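Local structure of probable zinc protease PqqL (Escherichia coli, 6OFS) at residues L500-R505 with S672-I677; I520-N525 with I677-V682; V568-K573 with L581-R586; G593-N598 with T695-S700. The protein probably acts in the periplasm as a zinc-dependent metalloendopeptidase of the M16 family, with one zinc ion per subunit. All coordinates share one frame; numbering follows the deposited sequence.

Contact 1 (L500-R505 with S672-I677); sequences LSNGAR and SSPADI
Asn-502 lies against the ring of Pro-674, its amide nitrogen ND2 3.5 Å from Pro-674 CB. The two side chains cross obliquely, and the same CB also rests near the backbone oxygen of Asn-502. Next along the chain, Gly-503 O receives a nearly straight CA-H...O contact from Ala-675 CA at 3.4 Å. Ala-504 faces Pro-674 O with its CA at 3.3 Å, while its CB keeps a looser apolar contact with Pro-674 CB. The one classical hydrogen bond between the segments runs from Arg-505 N to Ile-677 O, 3.0 Å long, at an N-H...O angle of 176° and in the carbonyl plane.

Behind these contacts, a type I turn from Leu-500 to Gly-503 shapes the first segment. Asn-502 takes chi1 70°, with CG between its backbone N and carbonyl carbon; this swings OD1 back to accept from Ala-504 N at 3.2 Å, an Asx turn in which the donor stands above the carbonyl plane. ND2 donates to the backbone oxygens of Leu-698 and Ile-701. With an alanine here, those two oxygens and the N-H of Ala-504 are likely to lose their amide partner, and a gap would probably open beside Pro-674.

The turn is the hairpin connection between strands 495-500 and 505-509. Opposite it, the 3-10 turn 674-676 leads from the loop after helix 660-668 into strand 677-682, so the Arg-505 bond begins the parallel pairing of strands 505-509 and 677-682 within the mixed sheet.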
loop_
_atom_site.group_PDB
_atom_site.type_symbol
_atom_site.label_atom_id
_atom_site.label_comp_id
_atom_site.label_asym_id
_atom_site.label_seq_id
_atom_site.Cartn_x
_atom_site.Cartn_y
_atom_site.Cartn_z
ATOM N N LEU A 500 9.495 33.523 -4.011
ATOM C CA LEU A 500 9.669 33.079 -2.642
ATOM C C LEU A 500 11.112 32.742 -2.333
ATOM O O LEU A 500 11.901 32.512 -3.252
ATOM C CB LEU A 500 8.721 31.906 -2.342
ATOM C CG LEU A 500 7.293 31.996 -2.922
ATOM C CD1 LEU A 500 6.479 30.785 -2.541
ATOM C CD2 LEU A 500 6.576 33.265 -2.481
ATOM N N SER A 501 11.470 32.744 -1.038
ATOM C CA SER A 501 12.825 32.462 -0.534
ATOM C C SER A 501 13.395 31.106 -1.021
ATOM O O SER A 501 14.617 30.939 -1.079
ATOM C CB SER A 501 12.864 32.567 0.990
ATOM O OG SER A 501 11.888 31.730 1.596
ATOM N N ASN A 502 12.502 30.178 -1.427
ATOM C CA ASN A 502 12.826 28.841 -1.933
ATOM C C ASN A 502 12.982 28.816 -3.465
ATOM O O ASN A 502 13.301 27.768 -4.045
ATOM C CB ASN A 502 11.794 27.800 -1.431
ATOM C CG ASN A 502 10.401 27.913 -2.019
ATOM O OD1 ASN A 502 10.002 28.941 -2.587
ATOM N ND2 ASN A 502 9.634 26.841 -1.904
ATOM N N GLY A 503 12.761 29.978 -4.085
ATOM C CA GLY A 503 12.887 30.183 -5.526
ATOM C C GLY A 503 11.623 29.974 -6.335
ATOM O O GLY A 503 11.657 30.124 -7.560
ATOM N N ALA A 504 10.509 29.604 -5.670
ATOM C CA ALA A 504 9.247 29.377 -6.364
ATOM C C ALA A 504 8.604 30.689 -6.794
ATOM O O ALA A 504 8.808 31.725 -6.148
ATOM C CB ALA A 504 8.288 28.582 -5.488
ATOM N N ARG A 505 7.833 30.651 -7.892
ATOM C CA ARG A 505 7.130 31.844 -8.360
ATOM C C ARG A 505 5.626 31.660 -8.125
ATOM O O ARG A 505 5.115 30.546 -8.211
ATOM C CB ARG A 505 7.444 32.145 -9.830
ATOM C CG ARG A 505 7.216 33.591 -10.214
ATOM C CD ARG A 505 7.309 33.737 -11.711
ATOM N NE ARG A 505 6.991 35.091 -12.167
ATOM C CZ ARG A 505 6.853 35.431 -13.445
ATOM N NH1 ARG A 505 6.573 36.684 -13.778
ATOM N NH2 ARG A 505 6.996 34.518 -14.401
ATOM N N SER A 672 10.230 18.408 -7.869
ATOM C CA SER A 672 11.386 18.222 -6.974
ATOM C C SER A 672 12.125 19.522 -6.656
ATOM O O SER A 672 12.597 19.700 -5.538
ATOM C CB SER A 672 12.354 17.199 -7.559
ATOM O OG SER A 672 12.861 17.635 -8.810
ATOM N N SER A 673 12.216 20.420 -7.638
ATOM C CA SER A 673 12.896 21.696 -7.522
ATOM C C SER A 673 11.880 22.881 -7.454
ATOM O O SER A 673 11.271 23.226 -8.478
ATOM C CB SER A 673 13.888 21.855 -8.676
ATOM O OG SER A 673 14.608 23.078 -8.624
ATOM N N PRO A 674 11.710 23.530 -6.262
ATOM C CA PRO A 674 10.780 24.677 -6.155
ATOM C C PRO A 674 11.031 25.797 -7.156
ATOM O O PRO A 674 10.065 26.399 -7.631
ATOM C CB PRO A 674 10.951 25.146 -4.703
ATOM C CG PRO A 674 11.460 23.947 -3.978
ATOM C CD PRO A 674 12.349 23.247 -4.960
ATOM N N ALA A 675 12.312 26.043 -7.517
ATOM C CA ALA A 675 12.736 27.041 -8.522
ATOM C C ALA A 675 12.115 26.804 -9.912
ATOM O O ALA A 675 12.003 27.745 -10.695
ATOM C CB ALA A 675 14.247 27.052 -8.640
ATOM N N ASP A 676 11.724 25.552 -10.213
ATOM C CA ASP A 676 11.099 25.160 -11.476
ATOM C C ASP A 676 9.555 25.324 -11.449
ATOM O O ASP A 676 8.876 25.060 -12.454
ATOM C CB ASP A 676 11.464 23.692 -11.792
ATOM C CG ASP A 676 12.919 23.431 -12.185
ATOM O OD1 ASP A 676 13.616 24.398 -12.611
ATOM O OD2 ASP A 676 13.352 22.254 -12.106
ATOM N N ILE A 677 9.005 25.739 -10.295
ATOM C CA ILE A 677 7.560 25.826 -10.132
ATOM C C ILE A 677 7.038 27.247 -10.146
ATOM O O ILE A 677 7.605 28.135 -9.512
ATOM C CB ILE A 677 7.057 25.048 -8.874
ATOM C CG1 ILE A 677 7.713 23.640 -8.762
ATOM C CG2 ILE A 677 5.514 24.968 -8.829
ATOM C CD1 ILE A 677 7.655 22.971 -7.347
#

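Contact 2 (I520-N525 with I677-V682); sequences IIAVSN and ITFVIV
Ile-520 pairs with Ile-681 on one face of the sheet, the two side chains side by side and pointing the same way. From Ile-520 CB, the CG2 branch is anti to the backbone N (chi1 -53° for CG1) and approaches Ile-681 CG1 at 4.0 Å; it also comes to the edge of the Phe-679 ring, near CD1. The CG1 branch runs beside both CG1 and CG2 of Ile-681, and its CD1 tip continues to Phe-594 of helix 591-602. On the same face, Ala-522 CB sits 3.8 Å from Phe-679 CE1, and Ile-677 CG2 lies over one face of that ring, offset toward the rim.

Strands 517-524 and 677-682 are antiparallel neighbours in the mixed sheet of an M16-type alpha/beta domain. Two hydrogen-bonded pairs join them. Ile-521 N donates to Val-680 O and Val-680 N to Ile-521 O, each at 2.8 Å; Val-523 and Thr-678 exchange the same pair of bonds.

The other face carries Ile-521, Val-523, Thr-678 and Val-680. Val-523 CG2 makes a looser, diagonal contact with Val-680 CG2 at 4.4 Å, and helix 848-862 packs on Ile-521 and Val-523. A water donates to Val-523 O and is hydrogen-bonded to Thr-678 OG1, 2.9 Å away.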
loop_
_atom_site.group_PDB
_atom_site.type_symbol
_atom_site.label_atom_id
_atom_site.label_comp_id
_atom_site.label_asym_id
_atom_site.label_seq_id
_atom_site.Cartn_x
_atom_site.Cartn_y
_atom_site.Cartn_z
ATOM N N ILE A 520 -5.737 26.993 -7.660
ATOM C CA ILE A 520 -4.290 26.977 -7.543
ATOM C C ILE A 520 -3.793 26.001 -8.594
ATOM O O ILE A 520 -4.196 24.835 -8.581
ATOM C CB ILE A 520 -3.753 26.642 -6.124
ATOM C CG1 ILE A 520 -4.378 27.560 -5.039
ATOM C CG2 ILE A 520 -2.198 26.704 -6.100
ATOM C CD1 ILE A 520 -4.196 27.088 -3.568
ATOM N N ILE A 521 -2.964 26.486 -9.533
ATOM C CA ILE A 521 -2.329 25.625 -10.523
ATOM C C ILE A 521 -0.826 25.698 -10.371
ATOM O O ILE A 521 -0.216 26.722 -10.688
ATOM C CB ILE A 521 -2.772 25.771 -11.998
ATOM C CG1 ILE A 521 -4.307 25.855 -12.133
ATOM C CG2 ILE A 521 -2.195 24.608 -12.831
ATOM C CD1 ILE A 521 -4.805 26.154 -13.532
ATOM N N ALA A 522 -0.225 24.601 -9.887
ATOM C CA ALA A 522 1.224 24.471 -9.768
ATOM C C ALA A 522 1.684 24.024 -11.156
ATOM O O ALA A 522 1.167 23.051 -11.714
ATOM C CB ALA A 522 1.590 23.445 -8.703
ATOM N N VAL A 523 2.549 24.842 -11.761
ATOM C CA VAL A 523 3.074 24.653 -13.112
ATOM C C VAL A 523 4.547 24.389 -12.969
ATOM O O VAL A 523 5.279 25.252 -12.498
ATOM C CB VAL A 523 2.809 25.888 -14.030
ATOM C CG1 VAL A 523 3.292 25.639 -15.461
ATOM C CG2 VAL A 523 1.336 26.310 -14.011
ATOM N N SER A 524 4.977 23.198 -13.369
ATOM C CA SER A 524 6.386 22.792 -13.343
ATOM C C SER A 524 6.936 22.926 -14.762
ATOM O O SER A 524 6.201 22.672 -15.712
ATOM C CB SER A 524 6.504 21.343 -12.871
ATOM O OG SER A 524 7.828 20.850 -12.978
ATOM N N ASN A 525 8.213 23.313 -14.911
ATOM C CA ASN A 525 8.848 23.407 -16.228
ATOM C C ASN A 525 9.472 22.045 -16.659
ATOM O O ASN A 525 10.221 21.971 -17.638
ATOM C CB ASN A 525 9.852 24.573 -16.286
ATOM C CG ASN A 525 11.074 24.447 -15.397
ATOM O OD1 ASN A 525 11.618 23.361 -15.169
ATOM N ND2 ASN A 525 11.561 25.578 -14.902
ATOM N N ILE A 677 9.005 25.739 -10.295
ATOM C CA ILE A 677 7.560 25.826 -10.132
ATOM C C ILE A 677 7.038 27.247 -10.146
ATOM O O ILE A 677 7.605 28.135 -9.512
ATOM C CB ILE A 677 7.057 25.048 -8.874
ATOM C CG1 ILE A 677 7.713 23.640 -8.762
ATOM C CG2 ILE A 677 5.514 24.968 -8.829
ATOM C CD1 ILE A 677 7.655 22.971 -7.347
ATOM N N THR A 678 5.912 27.431 -10.850
ATOM C CA THR A 678 5.122 28.661 -10.913
ATOM C C THR A 678 3.690 28.312 -10.452
ATOM O O THR A 678 3.003 27.522 -11.101
ATOM C CB THR A 678 5.208 29.329 -12.292
ATOM O OG1 THR A 678 6.566 29.304 -12.744
ATOM C CG2 THR A 678 4.730 30.748 -12.255
ATOM N N PHE A 679 3.279 28.850 -9.297
ATOM C CA PHE A 679 1.941 28.637 -8.740
ATOM C C PHE A 679 1.032 29.738 -9.233
ATOM O O PHE A 679 1.284 30.903 -8.946
ATOM C CB PHE A 679 1.965 28.659 -7.202
ATOM C CG PHE A 679 2.770 27.552 -6.574
ATOM C CD1 PHE A 679 2.181 26.336 -6.264
ATOM C CD2 PHE A 679 4.118 27.731 -6.281
ATOM C CE1 PHE A 679 2.923 25.313 -5.674
ATOM C CE2 PHE A 679 4.863 26.709 -5.689
ATOM C CZ PHE A 679 4.259 25.504 -5.389
ATOM N N VAL A 680 -0.023 29.376 -9.972
ATOM C CA VAL A 680 -1.022 30.329 -10.473
ATOM C C VAL A 680 -2.250 30.290 -9.534
ATOM O O VAL A 680 -2.955 29.292 -9.491
ATOM C CB VAL A 680 -1.371 30.097 -11.974
ATOM C CG1 VAL A 680 -2.528 30.989 -12.417
ATOM C CG2 VAL A 680 -0.147 30.315 -12.864
ATOM N N ILE A 681 -2.454 31.352 -8.749
ATOM C CA ILE A 681 -3.566 31.443 -7.799
ATOM C C ILE A 681 -4.606 32.453 -8.310
ATOM O O ILE A 681 -4.298 33.637 -8.459
ATOM C CB ILE A 681 -3.087 31.694 -6.332
ATOM C CG1 ILE A 681 -1.987 30.679 -5.909
ATOM C CG2 ILE A 681 -4.272 31.687 -5.338
ATOM C CD1 ILE A 681 -1.109 31.139 -4.791
ATOM N N VAL A 682 -5.811 31.956 -8.653
ATOM C CA VAL A 682 -6.900 32.763 -9.215
ATOM C C VAL A 682 -8.156 32.700 -8.331
ATOM O O VAL A 682 -8.672 31.609 -8.065
ATOM C CB VAL A 682 -7.178 32.417 -10.706
ATOM C CG1 VAL A 682 -8.354 33.218 -11.258
ATOM C CG2 VAL A 682 -5.935 32.650 -11.562
HETATM O O HOH W 1 7.610 26.967 -14.044
#

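Contact 3 (V568-K573 with L581-R586); sequences VTMSSK and LSVSAR
Thr-569 and Ser-584 face each other across an antiparallel beta hairpin made by strands 569-574 and 579-586, the former an outermost strand of the mixed sheet. Backbone bonds come in two sets. Thr-569 and Ser-584 form one hydrogen-bonded pair, with Ser-584 N to Thr-569 O at 2.9 Å and a longer return bond from Thr-569 N to Ser-584 O at 3.3 Å; Ser-571 and Ser-582 form the other. Between them, at the non-hydrogen-bonded pair of Met-570 and Val-583, Met-570 CA makes a CA-H...O contact with Ser-582 O.

Apolar contacts gather on the face bearing Met-570, Leu-581 and Val-583. The Met-570 chain bends at its last torsion (chi3 -71°), which carries the terminal CE across to Val-583 CG2 at 3.7 Å and Leu-581 CD1 at 3.8 Å. Helix 591-602 lies over this group through Leu-596 and Ile-597. Near the start of the hairpin, Val-568 CG1 meets Ala-585 CB at 3.7 Å.

Polar side chains mark the reverse face, where Ser-571 OG lies against Ser-582 CB. There Thr-569 holds OG1 between its backbone N and carbonyl carbon (chi1 77°), and Thr-569 OG1 and Ser-584 OG share a hydrogen bond of 2.7 Å.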
loop_
_atom_site.group_PDB
_atom_site.type_symbol
_atom_site.label_atom_id
_atom_site.label_comp_id
_atom_site.label_asym_id
_atom_site.label_seq_id
_atom_site.Cartn_x
_atom_site.Cartn_y
_atom_site.Cartn_z
ATOM N N VAL A 568 -12.936 20.536 -1.749
ATOM C CA VAL A 568 -11.775 20.659 -2.638
ATOM C C VAL A 568 -11.745 19.564 -3.727
ATOM O O VAL A 568 -12.287 18.476 -3.525
ATOM C CB VAL A 568 -10.420 20.747 -1.866
ATOM C CG1 VAL A 568 -10.316 22.021 -1.030
ATOM C CG2 VAL A 568 -10.199 19.533 -0.993
ATOM N N THR A 569 -11.139 19.882 -4.886
ATOM C CA THR A 569 -10.924 18.973 -6.020
ATOM C C THR A 569 -9.478 19.113 -6.519
ATOM O O THR A 569 -8.883 20.191 -6.420
ATOM C CB THR A 569 -11.942 19.138 -7.179
ATOM O OG1 THR A 569 -11.628 20.294 -7.962
ATOM C CG2 THR A 569 -13.406 19.138 -6.723
ATOM N N MET A 570 -8.931 18.020 -7.065
ATOM C CA MET A 570 -7.570 17.954 -7.573
ATOM C C MET A 570 -7.493 17.161 -8.866
ATOM O O MET A 570 -8.181 16.152 -9.020
ATOM C CB MET A 570 -6.647 17.357 -6.494
ATOM C CG MET A 570 -5.477 16.531 -7.041
ATOM S SD MET A 570 -4.387 15.871 -5.768
ATOM C CE MET A 570 -3.631 17.351 -5.264
ATOM N N SER A 571 -6.631 17.607 -9.776
ATOM C CA SER A 571 -6.333 16.964 -11.052
ATOM C C SER A 571 -4.902 17.323 -11.427
ATOM O O SER A 571 -4.371 18.322 -10.935
ATOM C CB SER A 571 -7.309 17.417 -12.141
ATOM O OG SER A 571 -7.152 18.786 -12.491
ATOM N N SER A 572 -4.276 16.513 -12.288
ATOM C CA SER A 572 -2.927 16.764 -12.768
ATOM C C SER A 572 -2.792 16.310 -14.214
ATOM O O SER A 572 -3.589 15.508 -14.680
ATOM C CB SER A 572 -1.880 16.110 -11.863
ATOM O OG SER A 572 -1.996 14.697 -11.805
ATOM N N LYS A 573 -1.808 16.846 -14.937
ATOM C CA LYS A 573 -1.585 16.497 -16.335
ATOM C C LYS A 573 -0.102 16.616 -16.646
ATOM O O LYS A 573 0.530 17.590 -16.251
ATOM C CB LYS A 573 -2.413 17.423 -17.249
ATOM C CG LYS A 573 -2.495 16.988 -18.709
ATOM C CD LYS A 573 -2.425 18.192 -19.664
ATOM C CE LYS A 573 -3.778 18.712 -20.097
ATOM N NZ LYS A 573 -3.648 19.906 -20.971
ATOM N N LEU A 581 -0.567 20.864 -11.897
ATOM C CA LEU A 581 -1.214 20.312 -10.734
ATOM C C LEU A 581 -2.276 21.305 -10.366
ATOM O O LEU A 581 -1.961 22.404 -9.911
ATOM C CB LEU A 581 -0.213 20.048 -9.598
ATOM C CG LEU A 581 -0.776 19.573 -8.244
ATOM C CD1 LEU A 581 -1.567 18.269 -8.369
ATOM C CD2 LEU A 581 0.338 19.438 -7.207
ATOM N N SER A 582 -3.539 20.949 -10.666
ATOM C CA SER A 582 -4.694 21.808 -10.428
ATOM C C SER A 582 -5.462 21.433 -9.184
ATOM O O SER A 582 -5.882 20.289 -9.034
ATOM C CB SER A 582 -5.623 21.829 -11.637
ATOM O OG SER A 582 -5.163 22.732 -12.625
ATOM N N VAL A 583 -5.673 22.423 -8.310
ATOM C CA VAL A 583 -6.420 22.282 -7.066
ATOM C C VAL A 583 -7.447 23.427 -6.944
ATOM O O VAL A 583 -7.079 24.595 -7.098
ATOM C CB VAL A 583 -5.465 22.152 -5.849
ATOM C CG1 VAL A 583 -6.156 22.494 -4.534
ATOM C CG2 VAL A 583 -4.848 20.754 -5.788
ATOM N N SER A 584 -8.735 23.070 -6.715
ATOM C CA SER A 584 -9.855 24.005 -6.546
ATOM C C SER A 584 -10.317 24.011 -5.091
ATOM O O SER A 584 -10.197 22.991 -4.414
ATOM C CB SER A 584 -11.018 23.634 -7.464
ATOM O OG SER A 584 -11.948 22.755 -6.846
ATOM N N ALA A 585 -10.858 25.142 -4.615
ATOM C CA ALA A 585 -11.347 25.300 -3.240
ATOM C C ALA A 585 -12.344 26.466 -3.128
ATOM O O ALA A 585 -12.763 27.025 -4.143
ATOM C CB ALA A 585 -10.168 25.518 -2.289
ATOM N N ARG A 586 -12.724 26.818 -1.893
ATOM C CA ARG A 586 -13.628 27.922 -1.597
ATOM C C ARG A 586 -12.826 29.088 -1.035
ATOM O O ARG A 586 -11.863 28.862 -0.307
ATOM C CB ARG A 586 -14.716 27.483 -0.593
ATOM C CG ARG A 586 -15.573 26.300 -1.053
ATOM C CD ARG A 586 -16.689 26.706 -1.999
ATOM N NE ARG A 586 -17.399 25.541 -2.533
ATOM C CZ ARG A 586 -18.454 24.972 -1.957
ATOM N NH1 ARG A 586 -18.939 25.451 -0.817
ATOM N NH2 ARG A 586 -19.030 23.915 -2.515
#

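Contact 4 (G593-N598 with T695-S700); sequences GFQLIN and TRYLGS
Tyr-697 lies alongside Gln-595, both side chains pointing the same way, with the amide plane turned 75° from the phenol ring. Gln-595 CG touches the ring at CE1, 3.4 Å away, and the extended chain beyond it brings NE2 to Tyr-697 OH for a hydrogen bond of 3.2 Å. The phenol oxygen has a second partner in Glu-591 OE1, so two bonds fix the end of the ring. One ring face lies beneath Gln-595 N, offset toward the rim, and Arg-696 CG lies over the opposite face, likewise offset toward the rim. At the base of the ring, Phe-594 CB comes obliquely to CD2 at 3.7 Å.

Asn-598 approaches from another direction. Its CG is anti to the backbone N (chi1 179°), which carries ND2 to Tyr-697 O; this bond is 2.8 Å long, nearly straight at 171° and in the plane of the amide. Asn-598 CB meanwhile meets the ring edge near CD1.

Leu-698 crosses Phe-594 at about a right angle, its CD1 at the edge of the phenyl ring, 4.1 Å from CE2. Its other methyl, CD2, touches Ile-597 CG2 at 3.6 Å. A leucine in place of Tyr-697 would probably leave Gln-595 NE2 and Glu-591 OE1 without their shared hydroxyl and open a gap beside Gln-595 CG.

Phe-594, Ile-597 and Leu-698 also reach residues of strand 677-682. Helix 591-602 and the C-terminal end of helix 687-697 are thus packed side by side on one face of the mixed sheet, the layered alpha/beta build of M16 domains.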
loop_
_atom_site.group_PDB
_atom_site.type_symbol
_atom_site.label_atom_id
_atom_site.label_comp_id
_atom_site.label_asym_id
_atom_site.label_seq_id
_atom_site.Cartn_x
_atom_site.Cartn_y
_atom_site.Cartn_z
ATOM N N GLY A 593 -7.062 23.944 0.206
ATOM C CA GLY A 593 -6.549 24.014 -1.159
ATOM C C GLY A 593 -5.029 24.044 -1.177
ATOM O O GLY A 593 -4.393 23.265 -1.897
ATOM N N PHE A 594 -4.440 24.901 -0.322
ATOM C CA PHE A 594 -2.991 25.041 -0.160
ATOM C C PHE A 594 -2.360 23.785 0.475
ATOM O O PHE A 594 -1.265 23.373 0.057
ATOM C CB PHE A 594 -2.659 26.283 0.671
ATOM C CG PHE A 594 -2.875 27.592 -0.039
ATOM C CD1 PHE A 594 -4.092 28.261 0.055
ATOM C CD2 PHE A 594 -1.848 28.182 -0.771
ATOM C CE1 PHE A 594 -4.287 29.482 -0.599
ATOM C CE2 PHE A 594 -2.043 29.410 -1.420
ATOM C CZ PHE A 594 -3.258 30.051 -1.329
ATOM N N GLN A 595 -3.056 23.179 1.470
ATOM C CA GLN A 595 -2.600 21.958 2.153
ATOM C C GLN A 595 -2.478 20.805 1.170
ATOM O O GLN A 595 -1.527 20.037 1.260
ATOM C CB GLN A 595 -3.569 21.525 3.276
ATOM C CG GLN A 595 -3.647 22.479 4.453
ATOM C CD GLN A 595 -4.695 22.116 5.466
ATOM O OE1 GLN A 595 -5.740 21.543 5.157
ATOM N NE2 GLN A 595 -4.435 22.462 6.710
ATOM N N LEU A 596 -3.443 20.676 0.249
ATOM C CA LEU A 596 -3.458 19.588 -0.717
ATOM C C LEU A 596 -2.387 19.753 -1.771
ATOM O O LEU A 596 -1.739 18.763 -2.085
ATOM C CB LEU A 596 -4.860 19.364 -1.319
ATOM C CG LEU A 596 -5.053 18.129 -2.219
ATOM C CD1 LEU A 596 -4.573 16.846 -1.568
ATOM C CD2 LEU A 596 -6.476 18.012 -2.678
ATOM N N ILE A 597 -2.147 20.984 -2.259
ATOM C CA ILE A 597 -1.065 21.285 -3.218
ATOM C C ILE A 597 0.290 20.869 -2.607
ATOM O O ILE A 597 1.067 20.153 -3.250
ATOM C CB ILE A 597 -1.089 22.797 -3.623
ATOM C CG1 ILE A 597 -1.999 23.050 -4.845
ATOM C CG2 ILE A 597 0.310 23.384 -3.835
ATOM C CD1 ILE A 597 -1.488 22.544 -6.215
ATOM N N ASN A 598 0.528 21.290 -1.344
ATOM C CA ASN A 598 1.735 21.020 -0.582
ATOM C C ASN A 598 1.935 19.541 -0.371
ATOM O O ASN A 598 3.016 19.035 -0.621
ATOM C CB ASN A 598 1.675 21.739 0.770
ATOM C CG ASN A 598 2.880 21.496 1.656
ATOM O OD1 ASN A 598 3.065 20.417 2.228
ATOM N ND2 ASN A 598 3.723 22.495 1.795
ATOM N N THR A 695 3.362 31.561 2.061
ATOM C CA THR A 695 4.633 31.315 2.748
ATOM C C THR A 695 4.561 29.998 3.521
ATOM O O THR A 695 5.462 29.174 3.389
ATOM C CB THR A 695 5.111 32.520 3.587
ATOM O OG1 THR A 695 4.223 32.742 4.682
ATOM C CG2 THR A 695 5.273 33.794 2.758
ATOM N N ARG A 696 3.472 29.772 4.262
ATOM C CA ARG A 696 3.273 28.545 5.038
ATOM C C ARG A 696 3.190 27.267 4.164
ATOM O O ARG A 696 3.718 26.239 4.590
ATOM C CB ARG A 696 2.042 28.685 5.968
ATOM C CG ARG A 696 1.830 27.535 6.947
ATOM C CD ARG A 696 0.801 27.874 8.005
ATOM N NE ARG A 696 0.152 26.675 8.540
ATOM C CZ ARG A 696 0.528 26.047 9.650
ATOM N NH1 ARG A 696 1.560 26.491 10.358
ATOM N NH2 ARG A 696 -0.114 24.958 10.052
ATOM N N TYR A 697 2.556 27.322 2.966
ATOM C CA TYR A 697 2.374 26.114 2.148
ATOM C C TYR A 697 3.203 26.031 0.846
ATOM O O TYR A 697 3.533 24.918 0.416
ATOM C CB TYR A 697 0.882 25.888 1.842
ATOM C CG TYR A 697 0.068 25.565 3.080
ATOM C CD1 TYR A 697 0.049 24.278 3.610
ATOM C CD2 TYR A 697 -0.645 26.555 3.750
ATOM C CE1 TYR A 697 -0.660 23.982 4.773
ATOM C CE2 TYR A 697 -1.367 26.269 4.909
ATOM C CZ TYR A 697 -1.376 24.978 5.416
ATOM O OH TYR A 697 -2.085 24.671 6.555
ATOM N N LEU A 698 3.541 27.168 0.224
ATOM C CA LEU A 698 4.312 27.167 -1.027
ATOM C C LEU A 698 5.779 27.603 -0.825
ATOM O O LEU A 698 6.650 27.229 -1.613
ATOM C CB LEU A 698 3.606 28.007 -2.113
ATOM C CG LEU A 698 2.060 27.928 -2.182
ATOM C CD1 LEU A 698 1.522 28.812 -3.276
ATOM C CD2 LEU A 698 1.555 26.503 -2.413
ATOM N N GLY A 699 6.029 28.361 0.242
ATOM C CA GLY A 699 7.356 28.843 0.607
ATOM C C GLY A 699 8.130 27.868 1.469
ATOM O O GLY A 699 9.348 28.002 1.637
ATOM N N SER A 700 7.418 26.869 1.989
ATOM C CA SER A 700 7.911 25.806 2.858
ATOM C C SER A 700 8.525 24.625 2.097
ATOM O O SER A 700 9.314 23.876 2.683
ATOM C CB SER A 700 6.771 25.304 3.735
ATOM O OG SER A 700 6.399 26.315 4.655
#

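Overall arrangement
From the N terminus, the hairpin turn 500-505 comes first, and contact 1 closes only when the chain reaches 672-677. Strand 517-524 follows, to be paired by 677-682 in contact 2. Contact 3 closes locally, as the hairpin 568-573 with 581-586, and falls within the spans of contacts 1 and 2. Helix 591-602 then opens contact 4, completed by 695-700 after strand 677-682. Contacts 1 and 2 cross and share Ile-677; each also crosses contact 4, whereas contacts 3 and 4 run in series. Contacts 1 to 3 follow the sheet from strand 505-509 to its margin at 569-574, and contact 4 joins two helices covering one face.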